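2-c-methyl-d-erythritol 2,4-cyclodiphosphate synthase (Plasmodium falciparum, PDB 4C81) probably catalyses the cyclisation that forms 2-C-methyl-D-erythritol 2,4-cyclodiphosphate in isoprenoid precursor synthesis, and binds zinc and CDP. Local coordinates at residues N6-G11 against L178-N183; I10-D15 against E172-I177. The protein carries 1 engineered substitution. All blocks are in the same frame, centred on the assembly; numbering follows the deposited sequence. Where two conformers were deposited one is given.

Contacts 1 and 2 illustrate how one long strand pair can serve different ends of a fold. Both belong to the antiparallel neighbours 9-21 and 170-181, inside the five-stranded mixed sheet, and their centres lie about 16 Å apart. The first strand enters at contact 1 and runs on into contact 2, the two sharing Ile10 and Gly11; the returning strand, more than 150 residues later, passes contact 2 first and closes contact 1 near the C-terminus. Contact 1 thus joins the two ends of the chain, whereas contact 2, buried near the chain's centre, carries zinc ligands. Both also touch a second and a third subunit of the trimer.

Contact 1: N6-G11 against L178-N183; sequences NGIRIG and LLIPKN
The peptide groups of Arg9 and Leu179 are the flat units that meet here, and each donates to the other: Arg9 N reaches Leu179 O at 3.0 Å and Leu179 N reaches Arg9 O at 2.8 Å. The two reciprocal bonds make Arg9 and Leu179 an antiparallel hydrogen-bonded pair. Their side chains share one face of the sheet; Ile10 and Leu178, the following non-hydrogen-bonded pair, share the other. There, with chi1 at -72°, the Leu178 CG lies beside its own backbone N, and the CD2 branch comes to 4.3 Å from CB of Ile10. Ile8 adds CD1 beside CD1 of Ile180, the two side chains running the same way, although Ile8 was modelled in two conformers and this detail is doubtful. Farther out, where the strand pairing has ended, the Pro181 ring takes over: its CB lies 3.3 Å from Asn6 O, and its CD 4.0 Å from Gly7 C. The Arg9 guanidinium turns away to Ala76 O and Tyr5 O of its own chain and to Ser150 O of the second subunit. The chemistry thus differs across the sheet: the Arg9 and Leu179 face turns to the chain's own helices, the Arg9 charge also reaching a neighbour, while Ile10 and Leu178, with Ile8 beyond the strand, meet their aliphatic counterparts in the other subunits.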
loop_
_atom_site.group_PDB
_atom_site.type_symbol
_atom_site.label_atom_id
_atom_site.label_comp_id
_atom_site.label_asym_id
_atom_site.label_seq_id
_atom_site.Cartn_x
_atom_site.Cartn_y
_atom_site.Cartn_z
ATOM N N ASN A 6 1.528 6.368 22.191
ATOM C CA ASN A 6 2.988 6.317 22.148
ATOM C C ASN A 6 3.510 4.912 21.837
ATOM O O ASN A 6 4.645 4.575 22.184
ATOM C CB ASN A 6 3.571 6.818 23.480
ATOM C CG ASN A 6 3.523 8.337 23.617
ATOM O OD1 ASN A 6 2.866 9.033 22.842
ATOM N ND2 ASN A 6 4.228 8.856 24.616
ATOM N N GLY A 7 2.689 4.100 21.173
ATOM C CA GLY A 7 3.082 2.746 20.789
ATOM C C GLY A 7 3.625 2.694 19.374
ATOM O O GLY A 7 3.840 3.732 18.744
ATOM N N ILE A 8 3.841 1.479 18.875
ATOM C CA ILE A 8 4.349 1.286 17.520
ATOM C C ILE A 8 3.396 1.931 16.507
ATOM O O ILE A 8 2.175 1.841 16.646
ATOM C CB ILE A 8 4.572 -0.219 17.204
ATOM C CG1 ILE A 8 5.299 -0.391 15.866
ATOM C CG2 ILE A 8 3.252 -0.983 17.207
ATOM C CD1 ILE A 8 5.743 -1.813 15.601
ATOM N N ARG A 9 3.972 2.592 15.503
ATOM C CA ARG A 9 3.199 3.322 14.493
ATOM C C ARG A 9 3.561 2.875 13.083
ATOM O O ARG A 9 4.735 2.685 12.763
ATOM C CB ARG A 9 3.432 4.827 14.626
ATOM C CG ARG A 9 2.648 5.468 15.767
ATOM C CD ARG A 9 3.112 6.882 16.055
ATOM N NE ARG A 9 2.282 7.525 17.076
ATOM C CZ ARG A 9 1.122 8.146 16.852
ATOM N NH1 ARG A 9 0.609 8.239 15.625
ATOM N NH2 ARG A 9 0.463 8.688 17.871
ATOM N N ILE A 10 2.527 2.711 12.260
ATOM C CA ILE A 10 2.662 2.394 10.839
ATOM C C ILE A 10 2.418 3.649 10.008
ATOM O O ILE A 10 1.540 4.461 10.318
ATOM C CB ILE A 10 1.659 1.280 10.405
ATOM C CG1 ILE A 10 1.906 0.837 8.956
ATOM C CG2 ILE A 10 0.221 1.748 10.562
ATOM C CD1 ILE A 10 1.130 -0.402 8.568
ATOM N N GLY A 11 3.202 3.796 8.943
ATOM C CA GLY A 11 3.007 4.864 7.983
ATOM C C GLY A 11 3.140 4.368 6.559
ATOM O O GLY A 11 3.935 3.474 6.276
ATOM N N LEU A 178 7.712 1.589 9.803
ATOM C CA LEU A 178 7.319 1.412 11.194
ATOM C C LEU A 178 8.160 2.356 12.035
ATOM O O LEU A 178 9.373 2.460 11.832
ATOM C CB LEU A 178 7.570 -0.018 11.663
ATOM C CG LEU A 178 6.635 -1.091 11.121
ATOM C CD1 LEU A 178 7.131 -2.456 11.574
ATOM C CD2 LEU A 178 5.186 -0.871 11.552
ATOM N N LEU A 179 7.508 3.054 12.956
ATOM C CA LEU A 179 8.201 3.825 13.975
ATOM C C LEU A 179 8.050 3.127 15.322
ATOM O O LEU A 179 6.944 2.768 15.725
ATOM C CB LEU A 179 7.640 5.239 14.057
ATOM C CG LEU A 179 7.640 6.039 12.750
ATOM C CD1 LEU A 179 7.046 7.407 12.980
ATOM C CD2 LEU A 179 9.039 6.157 12.143
ATOM N N ILE A 180 9.176 2.949 16.010
ATOM C CA ILE A 180 9.229 2.231 17.281
ATOM C C ILE A 180 9.515 3.212 18.416
ATOM O O ILE A 180 10.466 3.988 18.328
ATOM C CB ILE A 180 10.357 1.170 17.268
ATOM C CG1 ILE A 180 10.301 0.316 15.993
ATOM C CG2 ILE A 180 10.272 0.284 18.503
ATOM C CD1 ILE A 180 8.976 -0.399 15.777
ATOM N N PRO A 181 8.699 3.184 19.488
ATOM C CA PRO A 181 8.978 4.106 20.591
ATOM C C PRO A 181 10.339 3.847 21.234
ATOM O O PRO A 181 10.769 2.696 21.331
ATOM C CB PRO A 181 7.846 3.824 21.590
ATOM C CG PRO A 181 7.347 2.480 21.253
ATOM C CD PRO A 181 7.553 2.306 19.779
ATOM N N LYS A 182 11.016 4.920 21.638
ATOM C CA LYS A 182 12.268 4.804 22.383
ATOM C C LYS A 182 11.980 4.260 23.779
ATOM O O LYS A 182 10.932 4.556 24.360
ATOM C CB LYS A 182 12.972 6.162 22.477
ATOM C CG LYS A 182 13.631 6.597 21.182
ATOM C CD LYS A 182 14.247 7.976 21.304
ATOM C CE LYS A 182 15.157 8.279 20.128
ATOM N NZ LYS A 182 15.831 9.597 20.278
ATOM N N ASN A 183 12.913 3.459 24.294
ATOM C CA ASN A 183 12.806 2.825 25.618
ATOM C C ASN A 183 11.375 2.514 26.061
ATOM O O ASN A 183 11.148 2.009 27.162
ATOM C CB ASN A 183 13.537 3.664 26.681
ATOM C CG ASN A 183 13.040 5.100 26.750
ATOM O OD1 ASN A 183 11.881 5.357 27.077
ATOM N ND2 ASN A 183 13.925 6.045 26.453
#

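Contact 2: I10-D15 against E172-I177; sequences IGQGYD and ECFANI. With ZN (zinc ion), chain C; ZN (zinc ion), chain B.
Ile10 opens the pairing through its backbone, its CA standing 3.5 Å from Ile177 O in a CA-H...O contact. Gly11 then exchanges two backbone bonds with Ile177, whose CG2 lies 3.9 Å from the glycine CA. On the face shared with Asn176, Gln12 extends its chain alongside that residue, CG anti to the backbone N (chi1 -176°), and NE2 gives a weak bond of 3.3 Å to Asn176 OD1, the amide planes turned 72° apart. The stronger partner of each amide is across the trimer: Gln12 OE1 takes Asn176 ND2 of the second subunit, and Asn176 ND2 reaches Gln12 OE1 of the third. Gly13 and Ala175 form the next hydrogen-bonded pair, with Gly13 N to Ala175 O at 2.7 Å. Tyr14 places CD1 over one face of the Phe174 ring, 3.6 Å from CZ and offset toward the rim, with the ring planes inclined at 53°. Its hydroxyl donates to Glu172 OE1 at 3.0 Å, arriving from above the carboxylate plane. That same oxygen binds a zinc ion at 2.4 Å, together with three other ligand atoms, one from His159 of the second subunit, which places Tyr14 in the metal's second shell and is consistent with its steadying the carboxylate. Asp15 pairs with Cys173 by backbone but sends its carboxylate to the other face, where OD2 binds another zinc ion, alongside His17, His67 and a water, and OD1 forms a salt bridge with Lys157 of the second subunit. This Asp-His-His zinc centre beside CDP, near a subunit boundary, is the active-site arrangement known from IspF (YgbB) trimers.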
loop_
_atom_site.group_PDB
_atom_site.type_symbol
_atom_site.label_atom_id
_atom_site.label_comp_id
_atom_site.label_asym_id
_atom_site.label_seq_id
_atom_site.Cartn_x
_atom_site.Cartn_y
_atom_site.Cartn_z
ATOM N N ILE A 10 2.527 2.711 12.260
ATOM C CA ILE A 10 2.662 2.394 10.839
ATOM C C ILE A 10 2.418 3.649 10.008
ATOM O O ILE A 10 1.540 4.461 10.318
ATOM C CB ILE A 10 1.659 1.280 10.405
ATOM C CG1 ILE A 10 1.906 0.837 8.956
ATOM C CG2 ILE A 10 0.221 1.748 10.562
ATOM C CD1 ILE A 10 1.130 -0.402 8.568
ATOM N N GLY A 11 3.202 3.796 8.943
ATOM C CA GLY A 11 3.007 4.864 7.983
ATOM C C GLY A 11 3.140 4.368 6.559
ATOM O O GLY A 11 3.935 3.474 6.276
ATOM N N GLN A 12 2.339 4.944 5.668
ATOM C CA GLN A 12 2.461 4.705 4.237
ATOM C C GLN A 12 2.457 6.036 3.506
ATOM O O GLN A 12 1.552 6.840 3.684
ATOM C CB GLN A 12 1.316 3.850 3.716
ATOM C CG GLN A 12 1.461 3.497 2.246
ATOM C CD GLN A 12 0.301 2.709 1.726
ATOM O OE1 GLN A 12 -0.796 3.240 1.558
ATOM N NE2 GLN A 12 0.529 1.425 1.462
ATOM N N GLY A 13 3.476 6.252 2.685
ATOM C CA GLY A 13 3.571 7.435 1.856
ATOM C C GLY A 13 3.376 7.043 0.409
ATOM O O GLY A 13 3.754 5.948 0.001
ATOM N N TYR A 14 2.727 7.924 -0.341
ATOM C CA TYR A 14 2.537 7.738 -1.768
ATOM C C TYR A 14 2.969 9.003 -2.493
ATOM O O TYR A 14 2.771 10.114 -1.998
ATOM C CB TYR A 14 1.072 7.440 -2.069
ATOM C CG TYR A 14 0.727 7.552 -3.536
ATOM C CD1 TYR A 14 1.015 6.520 -4.412
ATOM C CD2 TYR A 14 0.116 8.698 -4.037
ATOM C CE1 TYR A 14 0.703 6.617 -5.761
ATOM C CE2 TYR A 14 -0.208 8.805 -5.379
ATOM C CZ TYR A 14 0.091 7.761 -6.234
ATOM O OH TYR A 14 -0.222 7.872 -7.565
ATOM N N ASP A 15 3.575 8.836 -3.662
ATOM C CA ASP A 15 3.849 9.970 -4.528
ATOM C C ASP A 15 3.865 9.535 -5.985
ATOM O O ASP A 15 4.095 8.357 -6.298
ATOM C CB ASP A 15 5.173 10.635 -4.152
ATOM C CG ASP A 15 5.322 12.030 -4.741
ATOM O OD1 ASP A 15 4.303 12.662 -5.116
ATOM O OD2 ASP A 15 6.476 12.495 -4.829
ATOM N N GLU A 172 5.709 6.222 -9.865
ATOM C CA GLU A 172 5.115 6.339 -8.534
ATOM C C GLU A 172 5.830 5.493 -7.495
ATOM O O GLU A 172 6.604 4.586 -7.821
ATOM C CB GLU A 172 3.598 6.081 -8.558
ATOM C CG GLU A 172 3.132 4.673 -8.868
ATOM C CD GLU A 172 1.600 4.566 -8.912
ATOM O OE1 GLU A 172 0.930 5.594 -9.165
ATOM O OE2 GLU A 172 1.075 3.454 -8.693
ATOM N N CYS A 173 5.608 5.850 -6.235
ATOM C CA CYS A 173 6.303 5.227 -5.113
ATOM C C CYS A 173 5.336 5.031 -3.955
ATOM O O CYS A 173 4.542 5.925 -3.650
ATOM C CB CYS A 173 7.477 6.107 -4.652
ATOM S SG CYS A 173 8.556 5.301 -3.445
ATOM N N PHE A 174 5.407 3.855 -3.331
ATOM C CA PHE A 174 4.784 3.588 -2.041
ATOM C C PHE A 174 5.883 3.323 -1.029
ATOM O O PHE A 174 6.694 2.427 -1.219
ATOM C CB PHE A 174 3.871 2.362 -2.115
ATOM C CG PHE A 174 2.626 2.587 -2.906
ATOM C CD1 PHE A 174 2.644 2.487 -4.289
ATOM C CD2 PHE A 174 1.433 2.909 -2.275
ATOM C CE1 PHE A 174 1.488 2.699 -5.035
ATOM C CE2 PHE A 174 0.275 3.117 -3.014
ATOM C CZ PHE A 174 0.305 3.017 -4.392
ATOM N N ALA A 175 5.915 4.108 0.041
ATOM C CA ALA A 175 6.893 3.925 1.105
ATOM C C ALA A 175 6.154 3.474 2.357
ATOM O O ALA A 175 5.198 4.115 2.764
ATOM C CB ALA A 175 7.638 5.225 1.369
ATOM N N ASN A 176 6.604 2.371 2.949
ATOM C CA ASN A 176 5.979 1.794 4.129
ATOM C C ASN A 176 6.983 1.763 5.261
ATOM O O ASN A 176 8.106 1.293 5.084
ATOM C CB ASN A 176 5.505 0.374 3.838
ATOM C CG ASN A 176 4.585 0.310 2.647
ATOM O OD1 ASN A 176 3.366 0.378 2.794
ATOM N ND2 ASN A 176 5.163 0.210 1.453
ATOM N N ILE A 177 6.574 2.253 6.425
ATOM C CA ILE A 177 7.498 2.429 7.541
ATOM C C ILE A 177 6.868 2.039 8.874
ATOM O O ILE A 177 5.649 2.117 9.045
ATOM C CB ILE A 177 7.986 3.894 7.585
ATOM C CG1 ILE A 177 9.275 4.016 8.399
ATOM C CG2 ILE A 177 6.891 4.834 8.093
ATOM C CD1 ILE A 177 9.963 5.337 8.208
HETATM ZN ZN ZN C . -1.212 5.695 -10.127
HETATM ZN ZN ZN B . 6.667 14.497 -4.965
HETATM O O HOH W 1 5.469 15.347 -3.888
#